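Long-range contact in LYND (Lyngbya aestuarii, PDB 4V1T), which probably uses ATP and magnesium to cyclise side chains of peptide substrates into azoline heterocycles, as a YcaO-family cyclodehydratase: residues G527-G535 with G545-D553. Residues are numbered along the deposited sequence; the frame is centred on the assembly and turned at random.
Sequences GDSNGNAAG and GFMELVERD. With MG (magnesium ion), chain O; ADP (adenosine-5'-diphosphate), chain L; PO4 (phosphate ion), chain P.
Arg-552 and Glu-548, one turn apart on helix 538-561, meet the loop 529-531 that leads into strand 532-535, beside a magnesium ion, ADP and a phosphate ion that probably comes from the crystallisation liquor. Arg-552 can be followed outward. CB lies 3.9 Å from Asn-530 ND2; CG then passes alongside the amide, and CD skirts OD1. NE donates to OD1 of Asn-530 in a bent bond (3.3 Å, 141° at the hydrogen) that arrives from above the carbonyl plane, not on a lone pair. Beyond CZ the two ends diverge: NH1 forms a salt bridge with Glu-551 OE2 whose hydrogen bond is weak, while NH2 makes a weak hydrogen bond to phosphate O1. CG of Glu-548 lies against one guanidinium face, near its rim. The charge attraction between NH2 and Glu-548 OE2 is not a hydrogen bond, since that oxygen sits well out of the guanidinium plane.

The carboxylate of Glu-548 divides its work. Its chain, extended beyond a CG that stands anti to the backbone N (chi1 -172°), carries OE2 to the magnesium at 2.1 Å, and OE1 accepts the N-H of Gly-531 on its anti lone pair at 3.0 Å. Three waters, ADP O1B and phosphate O2 complete six ligands; one of those waters donates to Asn-532 O.

Gly-531 follows Asn-530 in a type II turn and approaches Gly-545 to 4.3 Å between CA atoms. A CB on either glycine would collide, with Leu-549 CD2 or Gly-531 O respectively. Further along the strand, Ala-534 N donates to ADP O3' at 3.0 Å.

Were Arg-552 shortened to an alanine, Glu-551 would probably lose its cationic mate and Asn-530 OD1 its NE donor. Through Glu-548, one carboxylate joins the turn N-H to the metal; with the ribose bond from Ala-534, this places turn, strand and helix around one nucleotide and its magnesium, consistent with an ATP-binding site.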
# COMPACT_ATOMS: atom_id res chain seq x y z
N GLY B 527 -13.75 6.78 -32.59
CA GLY B 527 -13.41 5.52 -31.93
C GLY B 527 -14.11 5.38 -30.59
O GLY B 527 -14.02 6.27 -29.75
N ASP B 528 -14.83 4.28 -30.42
CA ASP B 528 -15.57 4.04 -29.18
C ASP B 528 -14.86 2.97 -28.34
O ASP B 528 -13.88 2.37 -28.78
CB ASP B 528 -17.03 3.65 -29.47
CG ASP B 528 -17.16 2.40 -30.32
OD1 ASP B 528 -16.34 1.46 -30.19
OD2 ASP B 528 -18.11 2.34 -31.12
N SER B 529 -15.38 2.74 -27.14
CA SER B 529 -14.75 1.84 -26.18
C SER B 529 -15.33 0.44 -26.22
O SER B 529 -14.88 -0.43 -25.48
CB SER B 529 -14.87 2.43 -24.77
OG SER B 529 -16.23 2.51 -24.36
N ASN B 530 -16.32 0.20 -27.07
CA ASN B 530 -17.00 -1.09 -27.10
C ASN B 530 -16.12 -2.21 -27.66
O ASN B 530 -15.66 -2.15 -28.80
CB ASN B 530 -18.30 -1.00 -27.90
CG ASN B 530 -19.16 -2.22 -27.73
OD1 ASN B 530 -18.93 -3.02 -26.81
ND2 ASN B 530 -20.17 -2.38 -28.59
N GLY B 531 -15.91 -3.25 -26.86
CA GLY B 531 -15.06 -4.36 -27.24
C GLY B 531 -13.64 -4.18 -26.75
O GLY B 531 -12.83 -5.10 -26.84
N ASN B 532 -13.33 -3.00 -26.24
CA ASN B 532 -12.01 -2.74 -25.70
C ASN B 532 -11.87 -3.42 -24.35
O ASN B 532 -12.77 -3.34 -23.51
CB ASN B 532 -11.76 -1.24 -25.52
CG ASN B 532 -11.74 -0.49 -26.83
OD1 ASN B 532 -12.61 -0.69 -27.70
ND2 ASN B 532 -10.75 0.38 -27.00
N ALA B 533 -10.75 -4.10 -24.15
CA ALA B 533 -10.49 -4.77 -22.89
C ALA B 533 -9.00 -4.98 -22.65
O ALA B 533 -8.20 -5.01 -23.60
CB ALA B 533 -11.24 -6.09 -22.84
N ALA B 534 -8.65 -5.13 -21.38
CA ALA B 534 -7.29 -5.44 -20.98
C ALA B 534 -7.24 -6.79 -20.30
O ALA B 534 -8.27 -7.32 -19.88
CB ALA B 534 -6.75 -4.36 -20.06
N GLY B 535 -6.04 -7.35 -20.19
CA GLY B 535 -5.86 -8.65 -19.54
C GLY B 535 -4.41 -8.98 -19.36
O GLY B 535 -3.54 -8.36 -19.96
N GLY B 545 -13.24 -8.75 -24.04
CA GLY B 545 -13.69 -7.83 -25.08
C GLY B 545 -14.90 -8.38 -25.80
O GLY B 545 -15.88 -7.67 -26.03
N PHE B 546 -14.82 -9.66 -26.16
CA PHE B 546 -15.93 -10.36 -26.82
C PHE B 546 -17.19 -10.32 -25.95
O PHE B 546 -18.27 -9.97 -26.42
CB PHE B 546 -15.55 -11.82 -27.14
CG PHE B 546 -16.50 -12.50 -28.07
CD1 PHE B 546 -17.67 -13.08 -27.59
CD2 PHE B 546 -16.26 -12.54 -29.43
CE1 PHE B 546 -18.56 -13.69 -28.45
CE2 PHE B 546 -17.14 -13.16 -30.29
CZ PHE B 546 -18.29 -13.73 -29.80
N MET B 547 -17.04 -10.67 -24.68
CA MET B 547 -18.17 -10.68 -23.77
C MET B 547 -18.78 -9.29 -23.63
O MET B 547 -19.99 -9.15 -23.44
CB MET B 547 -17.75 -11.20 -22.38
CG MET B 547 -17.48 -12.69 -22.35
SD MET B 547 -18.91 -13.63 -22.89
CE MET B 547 -18.10 -15.06 -23.57
N GLU B 548 -17.94 -8.27 -23.72
CA GLU B 548 -18.46 -6.91 -23.70
C GLU B 548 -19.38 -6.72 -24.90
O GLU B 548 -20.49 -6.24 -24.75
CB GLU B 548 -17.34 -5.88 -23.71
CG GLU B 548 -17.85 -4.46 -23.50
CD GLU B 548 -16.76 -3.53 -23.02
OE1 GLU B 548 -15.99 -3.03 -23.86
OE2 GLU B 548 -16.66 -3.32 -21.80
N LEU B 549 -18.95 -7.14 -26.08
CA LEU B 549 -19.77 -7.00 -27.29
C LEU B 549 -21.15 -7.66 -27.16
O LEU B 549 -22.16 -7.07 -27.53
CB LEU B 549 -19.03 -7.57 -28.49
CG LEU B 549 -17.74 -6.86 -28.93
CD1 LEU B 549 -17.27 -7.45 -30.25
CD2 LEU B 549 -17.92 -5.36 -29.08
N VAL B 550 -21.21 -8.88 -26.63
CA VAL B 550 -22.49 -9.59 -26.50
C VAL B 550 -23.33 -8.92 -25.43
O VAL B 550 -24.56 -8.92 -25.50
CB VAL B 550 -22.32 -11.10 -26.16
CG1 VAL B 550 -23.68 -11.78 -25.95
CG2 VAL B 550 -21.55 -11.83 -27.26
N GLU B 551 -22.66 -8.35 -24.43
CA GLU B 551 -23.35 -7.58 -23.40
C GLU B 551 -24.10 -6.40 -24.00
O GLU B 551 -25.28 -6.22 -23.72
CB GLU B 551 -22.35 -7.08 -22.35
CG GLU B 551 -22.89 -6.11 -21.31
CD GLU B 551 -21.79 -5.33 -20.63
OE1 GLU B 551 -20.79 -5.95 -20.22
OE2 GLU B 551 -21.91 -4.10 -20.53
N ARG B 552 -23.42 -5.61 -24.81
CA ARG B 552 -24.01 -4.39 -25.37
C ARG B 552 -25.11 -4.74 -26.37
O ARG B 552 -26.15 -4.07 -26.42
CB ARG B 552 -22.98 -3.50 -26.07
CG ARG B 552 -21.62 -3.44 -25.45
CD ARG B 552 -21.56 -2.72 -24.14
NE ARG B 552 -20.31 -1.97 -24.03
CZ ARG B 552 -19.81 -1.48 -22.91
NH1 ARG B 552 -20.41 -1.67 -21.76
NH2 ARG B 552 -18.67 -0.82 -22.96
N ASP B 553 -24.85 -5.77 -27.18
CA ASP B 553 -25.81 -6.27 -28.15
C ASP B 553 -27.09 -6.68 -27.42
O ASP B 553 -28.18 -6.27 -27.81
CB ASP B 553 -25.23 -7.44 -28.94
CG ASP B 553 -26.17 -7.95 -30.00
OD1 ASP B 553 -27.03 -8.79 -29.67
OD2 ASP B 553 -26.04 -7.52 -31.17
MG MG O . -15.23 -2.22 -20.65
PB ADP L . -16.08 -3.13 -17.50
O1B ADP L . -15.81 -3.26 -18.98
O2B ADP L . -17.51 -3.39 -17.12
O3B ADP L . -15.50 -1.87 -16.93
PA ADP L . -14.45 -4.43 -15.48
O1A ADP L . -14.63 -5.81 -14.88
O2A ADP L . -14.76 -3.22 -14.63
O3A ADP L . -15.25 -4.37 -16.88
O5' ADP L . -12.94 -4.32 -15.98
C5' ADP L . -12.39 -3.08 -16.38
C4' ADP L . -11.17 -3.36 -17.23
O4' ADP L . -10.12 -3.92 -16.43
C3' ADP L . -11.46 -4.40 -18.31
O3' ADP L . -10.72 -4.04 -19.47
C2' ADP L . -10.93 -5.71 -17.78
O2' ADP L . -10.40 -6.55 -18.81
C1' ADP L . -9.82 -5.25 -16.85
N9 ADP L . -9.70 -6.16 -15.68
C8 ADP L . -10.62 -6.36 -14.71
N7 ADP L . -10.16 -7.24 -13.80
C5 ADP L . -8.93 -7.61 -14.18
C6 ADP L . -7.89 -8.53 -13.66
N6 ADP L . -8.12 -9.21 -12.51
N1 ADP L . -6.74 -8.64 -14.35
C2 ADP L . -6.52 -7.95 -15.48
N3 ADP L . -7.42 -7.10 -16.01
C4 ADP L . -8.62 -6.90 -15.42
P PO4 P . -17.43 -0.17 -19.20
O1 PO4 P . -18.32 0.80 -19.95
O2 PO4 P . -16.54 -0.90 -20.17
O3 PO4 P . -18.30 -1.15 -18.45
O4 PO4 P . -16.55 0.63 -18.26
O HOH W 1 -21.97 -4.90 -29.22
O HOH W 2 -13.86 -3.75 -21.18
O HOH W 3 -14.14 -1.37 -22.25
O HOH W 4 -13.66 -1.38 -19.51